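Local coordinates for protein putative alpha-galactosidase (Bacteroides fragilis, PDB 4NZJ) that probably hydrolyses terminal, non-reducing alpha-D-galactose residues from alpha-D-galactosides, as a glycoside hydrolase of family 27, at residues A[219-222]-A[223-226]; A[120-123]-A[124-128]; A[236-239]-A[240-243]. All coordinates share one frame; numbering follows the deposited sequence. Where two conformers were deposited one is given.

Contact 1 (A[219-222]-A[223-226]); sequences YDYC and NAPV
In the loop that leaves the C-terminal end of barrel strand 216-220, a type II beta turn from Y221 to A224 folds the chain back so that the Y221 ring meets A224 and P225. The methyl of A224 sits over one face of the ring in a CH-pi contact, CB lying 3.4 Å from the centroid and 17° off the ring normal. Closest of the ring atoms is CZ, 3.3 Å from A224 CB. The phenol then reaches past the turn to the backbone: Y221 OH donates to P225 O at 2.7 Å, in the carbonyl plane. With CG anti to the backbone N (chi1 -156°), the ring is laid along the returning chain, gripped over a face by the methyl and at its end by the bond.

Loops at this end of a TIM barrel's strands build the active-site side. D220, the last residue of the strand, hydrogen-bonds through OD2 to Y184 and to a glycerol, probably from the crystallisation liquor. Its OD1 takes Y221 N at 2.9 Å from the anti side, 24° out of the carboxylate plane. One water donates both to Y221 O (2.7 Å) and to A224 O (2.8 Å), bridging the two ends of the turn. C222 is tied by a disulfide to C192, and N223 ND2 donates to K190 O, fastening the tip of the turn to a neighbouring loop.

Contact 2 (A[120-123]-A[124-128]); sequences LQTA and DAMIT
D124 folds back over the carbonyl end of L120, one helical turn earlier, and both its backbone N and its carboxylate carbon approach L120 O: D124 N donates to L120 O at 2.9 Å in a nearly straight bond (165° at the hydrogen), while D124 CG lies 3.2 Å from L120 O. CG stands beside the backbone N and anti to the carbonyl carbon (chi1 -70°), which keeps the carboxylate close to the carbonyl of L120. The oxygens L120 O and D124 OD1 are not hydrogen-bonded to each other; OD1 is hydrogen-bonded to Y173 OH of helix 166-176.

The carbonyls of Q121, T122 and A123 are answered in the same i to i+4 order. A125 N reaches Q121 O, M126 N reaches T122 O, each at 3.0 Å, and I127 N reaches A123 O at 3.2 Å. This is the regular ladder of helix 116-128, which follows strand 102-105 in the TIM barrel and packs against its inner strands. A123 and M126 touch I139 of strand 138-140, and T122 and M126 touch W104 of strand 102-105.

On that inner side T122 and the selenomethionine M126 lie side by side and point the same way, T122 CG2 4.0 Å from M126 SE. The same turn about chi1 that gives the T122 methyl to this packing sets OG1 beside the backbone N, where it bonds to L118 O within the helix, while Q121 OE1 accepts from R365 and Q121 NE2 donates to E117. At the last turn T128 N bonds to D124 O at 3.2 Å.

Contact 3 (A[236-239]-A[240-243]); sequences AKMG and RALR
R240 lays its guanidinium back over the preceding turn of its helix, and one face of the group looks onto A236 O and K237 CA, each 3.6 Å above the plane and toward the rim. R240 NH1 is 3.6 Å from the methyl carbon A236 CB, and R240 NH2 is 3.8 Å from K237 CD, where the two long side chains cross at about a right angle. The bend that brings the group there comes at chi3 (-65°), after a nearly extended chi2.

A second cluster involves the selenomethionine M238, whose SE lies 4.1 Å from both A241 CB and L242 CG. The bend at chi2 brings the selenium over A241 and L242, and chi3 then turns only the terminal methyl.

Beneath these side chains runs the backbone ladder: R240 N to A236 O, A241 N to K237 O, L242 N to M238 O (2.9 Å) and R243 N to G239 O (3.1 Å). Farther out, K237 NZ is held by a salt bridge to E202, and the like charges of K237 and R240 stay apart, their ends not in contact. M238 and L242 lie against Y251 of strand 250-254, M238 also against L217 of strand 216-220, while A241 and L242 meet A206 of the neighbouring helix 202-212, as in a beta-alpha-beta unit of a TIM barrel, here 216-220, 228-243 and 250-254.

How the contacts relate
From the N terminus, contact 2 comes first, closing a single helical turn within helix 116-128 between barrel strands 102-105 and 138-140. Contact 1 then closes a short turn at the end of strand 216-220, and contact 3 closes one helical turn on helix 228-243, which that loop leads into. The three stand in series: none nests within or crosses another. Contacts 1 and 3 belong to one beta-alpha-beta unit and touch, Y219 CE2 lying 3.4 Å from M238 CB, so strand and helix are packed directly together. Contact 2 is separate, its centre about 32 Å from that of contact 1 and 31 Å from that of contact 3, at another place around the same barrel.

Contact 1 (A[219-222]-A[223-226])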
ATOM      1  N   TYR A 219      -4.674  12.836   5.959  1.00 16.32           N
ATOM      2  CA  TYR A 219      -5.423  13.887   6.635  1.00 16.98           C
ATOM      3  C   TYR A 219      -5.915  13.380   7.987  1.00 17.02           C
ATOM      4  O   TYR A 219      -6.859  12.597   8.077  1.00 17.44           O
ATOM      5  CB  TYR A 219      -6.569  14.357   5.742  1.00 17.84           C
ATOM      6  CG  TYR A 219      -7.068  15.769   5.993  1.00 17.47           C
ATOM      7  CD1 TYR A 219      -6.177  16.830   6.170  1.00 18.47           C
ATOM      8  CD2 TYR A 219      -8.435  16.056   6.003  1.00 17.51           C
ATOM      9  CE1 TYR A 219      -6.632  18.120   6.376  1.00 19.08           C
ATOM     10  CE2 TYR A 219      -8.898  17.349   6.203  1.00 18.70           C
ATOM     11  CZ  TYR A 219      -7.991  18.380   6.387  1.00 18.57           C
ATOM     12  OH  TYR A 219      -8.442  19.670   6.581  1.00 19.71           O
ATOM     13  N   ASP A 220      -5.235  13.839   9.029  1.00 17.33           N
ATOM     14  CA  ASP A 220      -5.412  13.364  10.395  1.00 17.95           C
ATOM     15  C   ASP A 220      -6.539  14.130  11.084  1.00 18.77           C
ATOM     16  O   ASP A 220      -6.965  15.185  10.606  1.00 18.79           O
ATOM     17  CB  ASP A 220      -4.091  13.585  11.143  1.00 19.48           C
ATOM     18  CG  ASP A 220      -3.825  12.560  12.217  1.00 26.24           C
ATOM     19  OD1 ASP A 220      -4.767  11.895  12.699  1.00 24.12           O
ATOM     20  OD2 ASP A 220      -2.632  12.428  12.579  1.00 29.74           O
ATOM     21  N   TYR A 221      -7.010  13.602  12.210  1.00 18.70           N
ATOM     22  CA  TYR A 221      -8.181  14.157  12.879  1.00 19.78           C
ATOM     23  C   TYR A 221      -7.910  14.623  14.309  1.00 21.14           C
ATOM     24  O   TYR A 221      -8.847  14.805  15.089  1.00 22.15           O
ATOM     25  CB  TYR A 221      -9.356  13.158  12.836  1.00 19.64           C
ATOM     26  CG  TYR A 221     -10.685  13.855  12.971  1.00 19.44           C
ATOM     27  CD1 TYR A 221     -11.108  14.760  12.003  1.00 19.53           C
ATOM     28  CD2 TYR A 221     -11.503  13.647  14.079  1.00 20.40           C
ATOM     29  CE1 TYR A 221     -12.309  15.430  12.126  1.00 20.67           C
ATOM     30  CE2 TYR A 221     -12.702  14.315  14.209  1.00 21.39           C
ATOM     31  CZ  TYR A 221     -13.100  15.207  13.232  1.00 21.32           C
ATOM     32  OH  TYR A 221     -14.279  15.891  13.361  1.00 22.89           O
ATOM     33  N   CYS A 222      -6.645  14.850  14.667  1.00 21.28           N
ATOM     34  CA  CYS A 222      -6.334  15.393  15.992  0.50 21.99           C
ATOM     35  C   CYS A 222      -6.928  16.782  16.186  1.00 22.68           C
ATOM     36  O   CYS A 222      -7.004  17.576  15.243  1.00 22.11           O
ATOM     37  CB  CYS A 222      -4.827  15.452  16.239  0.50 22.72           C
ATOM     38  SG  CYS A 222      -4.099  13.841  16.597  0.50 24.01           S
ATOM     39  N   ASN A 223      -7.355  17.062  17.413  1.00 22.31           N
ATOM     40  CA  ASN A 223      -7.856  18.384  17.801  1.00 23.61           C
ATOM     41  C   ASN A 223      -9.154  18.809  17.129  1.00 24.17           C
ATOM     42  O   ASN A 223      -9.522  19.983  17.186  1.00 27.08           O
ATOM     43  CB  ASN A 223      -6.775  19.449  17.576  1.00 25.18           C
ATOM     44  CG  ASN A 223      -5.502  19.139  18.331  1.00 26.77           C
ATOM     45  OD1 ASN A 223      -5.537  18.900  19.535  1.00 27.49           O
ATOM     46  ND2 ASN A 223      -4.373  19.123  17.628  1.00 27.39           N
ATOM     47  N   ALA A 224      -9.852  17.857  16.514  1.00 23.00           N
ATOM     48  CA  ALA A 224     -11.141  18.118  15.882  1.00 24.09           C
ATOM     49  C   ALA A 224     -12.261  17.524  16.732  1.00 24.65           C
ATOM     50  O   ALA A 224     -12.018  16.615  17.527  1.00 24.17           O
ATOM     51  CB  ALA A 224     -11.167  17.532  14.485  1.00 23.25           C
ATOM     52  N   PRO A 225     -13.493  18.043  16.584  1.00 26.32           N
ATOM     53  CA  PRO A 225     -14.585  17.530  17.417  1.00 26.73           C
ATOM     54  C   PRO A 225     -14.903  16.060  17.157  1.00 26.21           C
ATOM     55  O   PRO A 225     -14.823  15.606  16.016  1.00 25.60           O
ATOM     56  CB  PRO A 225     -15.776  18.411  17.019  1.00 28.31           C
ATOM     57  CG  PRO A 225     -15.171  19.645  16.449  1.00 28.85           C
ATOM     58  CD  PRO A 225     -13.928  19.181  15.755  1.00 27.29           C
ATOM     59  N   VAL A 226     -15.267  15.337  18.214  1.00 25.67           N
ATOM     60  CA  VAL A 226     -15.584  13.908  18.119  0.50 26.73           C
ATOM     61  C   VAL A 226     -16.774  13.670  17.182  1.00 25.95           C
ATOM     62  O   VAL A 226     -16.844  12.645  16.500  1.00 25.82           O
ATOM     63  CB  VAL A 226     -15.868  13.309  19.520  0.50 28.96           C
ATOM     64  CG1 VAL A 226     -16.378  11.875  19.427  0.50 29.31           C
ATOM     65  CG2 VAL A 226     -14.611  13.363  20.381  0.50 29.53           C
TER
HETATM   66  O   HOH W   1     -10.400  14.381  17.315  1.00 22.42           O

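Contact 2 (A[120-123]-A[124-128])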
ATOM      1  N   LEU A 120      15.445  11.921   0.128  1.00 19.81           N
ATOM      2  CA  LEU A 120      16.149  11.551  -1.103  1.00 20.63           C
ATOM      3  C   LEU A 120      16.941  10.260  -0.918  1.00 20.65           C
ATOM      4  O   LEU A 120      16.943   9.398  -1.800  1.00 20.26           O
ATOM      5  CB  LEU A 120      17.067  12.680  -1.575  1.00 22.73           C
ATOM      6  CG  LEU A 120      16.456  13.719  -2.521  1.00 27.02           C
ATOM      7  CD1 LEU A 120      15.042  14.117  -2.142  1.00 26.73           C
ATOM      8  CD2 LEU A 120      17.360  14.936  -2.633  1.00 28.35           C
ATOM      9  N   GLN A 121      17.594  10.119   0.234  1.00 19.80           N
ATOM     10  CA  GLN A 121      18.298   8.874   0.564  1.00 20.17           C
ATOM     11  C   GLN A 121      17.341   7.689   0.595  1.00 20.29           C
ATOM     12  O   GLN A 121      17.682   6.588   0.167  1.00 19.99           O
ATOM     13  CB  GLN A 121      18.981   8.982   1.924  1.00 21.45           C
ATOM     14  CG  GLN A 121      20.254   9.797   1.938  1.00 24.91           C
ATOM     15  CD  GLN A 121      20.912   9.802   3.302  1.00 27.18           C
ATOM     16  OE1 GLN A 121      20.634   8.945   4.145  1.00 27.57           O
ATOM     17  NE2 GLN A 121      21.795  10.764   3.526  1.00 29.54           N
ATOM     18  N   THR A 122      16.151   7.915   1.130  1.00 19.61           N
ATOM     19  CA  THR A 122      15.139   6.879   1.189  1.00 18.98           C
ATOM     20  C   THR A 122      14.692   6.459  -0.216  1.00 19.11           C
ATOM     21  O   THR A 122      14.627   5.264  -0.506  1.00 18.34           O
ATOM     22  CB  THR A 122      13.949   7.336   2.050  1.00 19.88           C
ATOM     23  OG1 THR A 122      14.395   7.499   3.402  1.00 19.50           O
ATOM     24  CG2 THR A 122      12.815   6.329   1.998  1.00 20.48           C
ATOM     25  N   ALA A 123      14.402   7.432  -1.077  1.00 18.79           N
ATOM     26  CA  ALA A 123      14.079   7.154  -2.483  1.00 18.60           C
ATOM     27  C   ALA A 123      15.199   6.358  -3.172  1.00 18.15           C
ATOM     28  O   ALA A 123      14.935   5.361  -3.847  1.00 18.74           O
ATOM     29  CB  ALA A 123      13.815   8.451  -3.236  1.00 18.41           C
ATOM     30  N   ASP A 124      16.443   6.790  -2.994  1.00 19.06           N
ATOM     31  CA  ASP A 124      17.587   6.106  -3.604  1.00 21.02           C
ATOM     32  C   ASP A 124      17.663   4.644  -3.150  1.00 20.55           C
ATOM     33  O   ASP A 124      17.932   3.744  -3.952  1.00 21.39           O
ATOM     34  CB  ASP A 124      18.892   6.809  -3.228  1.00 21.48           C
ATOM     35  CG  ASP A 124      19.056   8.174  -3.888  1.00 24.01           C
ATOM     36  OD1 ASP A 124      18.262   8.537  -4.777  1.00 24.31           O
ATOM     37  OD2 ASP A 124      20.013   8.890  -3.515  1.00 27.24           O
ATOM     38  N   ALA A 125      17.422   4.415  -1.862  1.00 19.57           N
ATOM     39  CA  ALA A 125      17.488   3.066  -1.301  1.00 19.21           C
ATOM     40  C   ALA A 125      16.378   2.171  -1.845  1.00 18.48           C
ATOM     41  O   ALA A 125      16.596   0.985  -2.079  1.00 20.00           O
ATOM     42  CB  ALA A 125      17.426   3.118   0.218  1.00 20.37           C
HETATM   43  N   MSE A 126      15.195   2.741  -2.052  1.00 18.09           N
HETATM   44  CA  MSE A 126      14.062   1.978  -2.589  1.00 18.68           C
HETATM   45  C   MSE A 126      14.313   1.560  -4.022  1.00 20.19           C
HETATM   46  O   MSE A 126      13.815   0.520  -4.472  1.00 19.73           O
HETATM   47  CB  MSE A 126      12.777   2.787  -2.450  1.00 19.29           C
HETATM   48  CG  MSE A 126      12.343   2.779  -0.990  1.00 19.72           C
HETATM   49 SE   MSE A 126      10.892   4.057  -0.623  0.75 19.65          SE
HETATM   50  CE  MSE A 126       9.420   3.134  -1.538  1.00 19.95           C
ATOM     51  N   ILE A 127      15.097   2.344  -4.753  1.00 20.79           N
ATOM     52  CA  ILE A 127      15.516   1.949  -6.097  1.00 21.59           C
ATOM     53  C   ILE A 127      16.466   0.757  -6.040  1.00 22.52           C
ATOM     54  O   ILE A 127      16.294  -0.222  -6.771  1.00 25.15           O
ATOM     55  CB  ILE A 127      16.182   3.119  -6.850  1.00 22.20           C
ATOM     56  CG1 ILE A 127      15.153   4.226  -7.106  1.00 22.02           C
ATOM     57  CG2 ILE A 127      16.799   2.646  -8.166  1.00 24.20           C
ATOM     58  CD1 ILE A 127      15.749   5.492  -7.666  1.00 23.77           C
ATOM     59  N   THR A 128      17.468   0.838  -5.173  1.00 21.37           N
ATOM     60  CA  THR A 128      18.532  -0.161  -5.153  1.00 22.48           C
ATOM     61  C   THR A 128      18.224  -1.402  -4.314  1.00 22.72           C
ATOM     62  O   THR A 128      18.884  -2.429  -4.493  1.00 25.31           O
ATOM     63  CB  THR A 128      19.868   0.456  -4.693  1.00 25.24           C
ATOM     64  OG1 THR A 128      19.723   1.000  -3.379  1.00 26.45           O
ATOM     65  CG2 THR A 128      20.283   1.563  -5.638  1.00 26.94           C
TER

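Contact 3 (A[236-239]-A[240-243])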
ATOM      1  N   ALA A 236     -15.127  15.833   3.867  1.00 18.14           N
ATOM      2  CA  ALA A 236     -15.734  16.163   2.572  1.00 19.03           C
ATOM      3  C   ALA A 236     -15.170  17.465   1.999  1.00 19.65           C
ATOM      4  O   ALA A 236     -14.913  17.557   0.803  1.00 21.29           O
ATOM      5  CB  ALA A 236     -17.244  16.243   2.691  1.00 19.53           C
ATOM      6  N   LYS A 237     -14.992  18.464   2.859  1.00 20.17           N
ATOM      7  CA  LYS A 237     -14.462  19.771   2.458  1.00 21.55           C
ATOM      8  C   LYS A 237     -13.065  19.647   1.847  1.00 20.28           C
ATOM      9  O   LYS A 237     -12.797  20.203   0.777  1.00 20.96           O
ATOM     10  CB  LYS A 237     -14.419  20.710   3.669  1.00 24.46           C
ATOM     11  CG  LYS A 237     -13.816  22.085   3.409  1.00 28.74           C
ATOM     12  CD  LYS A 237     -14.754  22.990   2.640  1.00 33.37           C
ATOM     13  CE  LYS A 237     -14.100  24.337   2.361  1.00 37.55           C
ATOM     14  NZ  LYS A 237     -13.687  25.043   3.607  1.00 37.96           N
HETATM   15  N   MSE A 238     -12.176  18.919   2.519  1.00 19.59           N
HETATM   16  CA  MSE A 238     -10.821  18.734   1.990  1.00 19.07           C
HETATM   17  C   MSE A 238     -10.864  17.896   0.731  1.00 19.52           C
HETATM   18  O   MSE A 238     -10.092  18.133  -0.193  1.00 20.23           O
HETATM   19  CB  MSE A 238      -9.873  18.139   3.036  1.00 17.97           C
HETATM   20  CG  MSE A 238      -8.476  17.822   2.494  1.00 17.34           C
HETATM   21 SE   MSE A 238      -7.575  19.395   1.697  0.75 17.61          SE
HETATM   22  CE  MSE A 238      -6.712  20.047   3.341  1.00 18.87           C
ATOM     23  N   GLY A 239     -11.765  16.919   0.668  1.00 19.24           N
ATOM     24  CA  GLY A 239     -11.920  16.113  -0.547  1.00 19.65           C
ATOM     25  C   GLY A 239     -12.249  16.978  -1.757  1.00 20.81           C
ATOM     26  O   GLY A 239     -11.646  16.832  -2.823  1.00 20.23           O
ATOM     27  N   ARG A 240     -13.200  17.889  -1.587  1.00 21.55           N
ATOM     28  CA  ARG A 240     -13.570  18.820  -2.650  1.00 22.21           C
ATOM     29  C   ARG A 240     -12.384  19.695  -3.042  1.00 22.20           C
ATOM     30  O   ARG A 240     -12.141  19.935  -4.225  1.00 23.88           O
ATOM     31  CB  ARG A 240     -14.762  19.684  -2.225  1.00 23.52           C
ATOM     32  CG  ARG A 240     -16.066  18.906  -2.163  1.00 24.85           C
ATOM     33  CD  ARG A 240     -17.269  19.819  -2.039  1.00 26.31           C
ATOM     34  NE  ARG A 240     -17.298  20.578  -0.786  1.00 27.30           N
ATOM     35  CZ  ARG A 240     -17.770  20.133   0.379  1.00 27.18           C
ATOM     36  NH1 ARG A 240     -18.250  18.901   0.499  1.00 27.75           N
ATOM     37  NH2 ARG A 240     -17.760  20.932   1.441  1.00 28.56           N
ATOM     38  N   ALA A 241     -11.641  20.162  -2.044  1.00 20.77           N
ATOM     39  CA  ALA A 241     -10.478  21.005  -2.291  1.00 20.16           C
ATOM     40  C   ALA A 241      -9.423  20.270  -3.125  1.00 20.15           C
ATOM     41  O   ALA A 241      -8.842  20.849  -4.038  1.00 20.96           O
ATOM     42  CB  ALA A 241      -9.892  21.496  -0.974  1.00 19.83           C
ATOM     43  N   LEU A 242      -9.186  18.997  -2.815  1.00 19.33           N
ATOM     44  CA  LEU A 242      -8.220  18.192  -3.577  1.00 19.31           C
ATOM     45  C   LEU A 242      -8.657  17.985  -5.023  1.00 20.00           C
ATOM     46  O   LEU A 242      -7.840  18.060  -5.939  1.00 20.36           O
ATOM     47  CB  LEU A 242      -7.999  16.832  -2.921  1.00 19.50           C
ATOM     48  CG  LEU A 242      -7.325  16.839  -1.554  1.00 19.30           C
ATOM     49  CD1 LEU A 242      -7.306  15.419  -1.011  1.00 19.76           C
ATOM     50  CD2 LEU A 242      -5.923  17.426  -1.633  1.00 20.08           C
ATOM     51  N   ARG A 243      -9.945  17.727  -5.225  1.00 21.42           N
ATOM     52  CA  ARG A 243     -10.490  17.481  -6.564  0.50 22.86           C
ATOM     53  C   ARG A 243     -10.539  18.758  -7.393  1.00 23.14           C
ATOM     54  O   ARG A 243     -10.633  18.707  -8.616  1.00 25.72           O
ATOM     55  CB  ARG A 243     -11.898  16.883  -6.485  0.50 24.51           C
ATOM     56  CG  ARG A 243     -11.961  15.481  -5.906  0.50 24.62           C
ATOM     57  CD  ARG A 243     -11.259  14.454  -6.783  0.50 25.08           C
ATOM     58  NE  ARG A 243     -11.767  14.414  -8.153  0.50 26.50           N
ATOM     59  CZ  ARG A 243     -12.880  13.789  -8.529  0.50 28.17           C
ATOM     60  NH1 ARG A 243     -13.632  13.154  -7.639  0.50 29.33           N
ATOM     61  NH2 ARG A 243     -13.246  13.805  -9.802  0.50 29.26           N
TER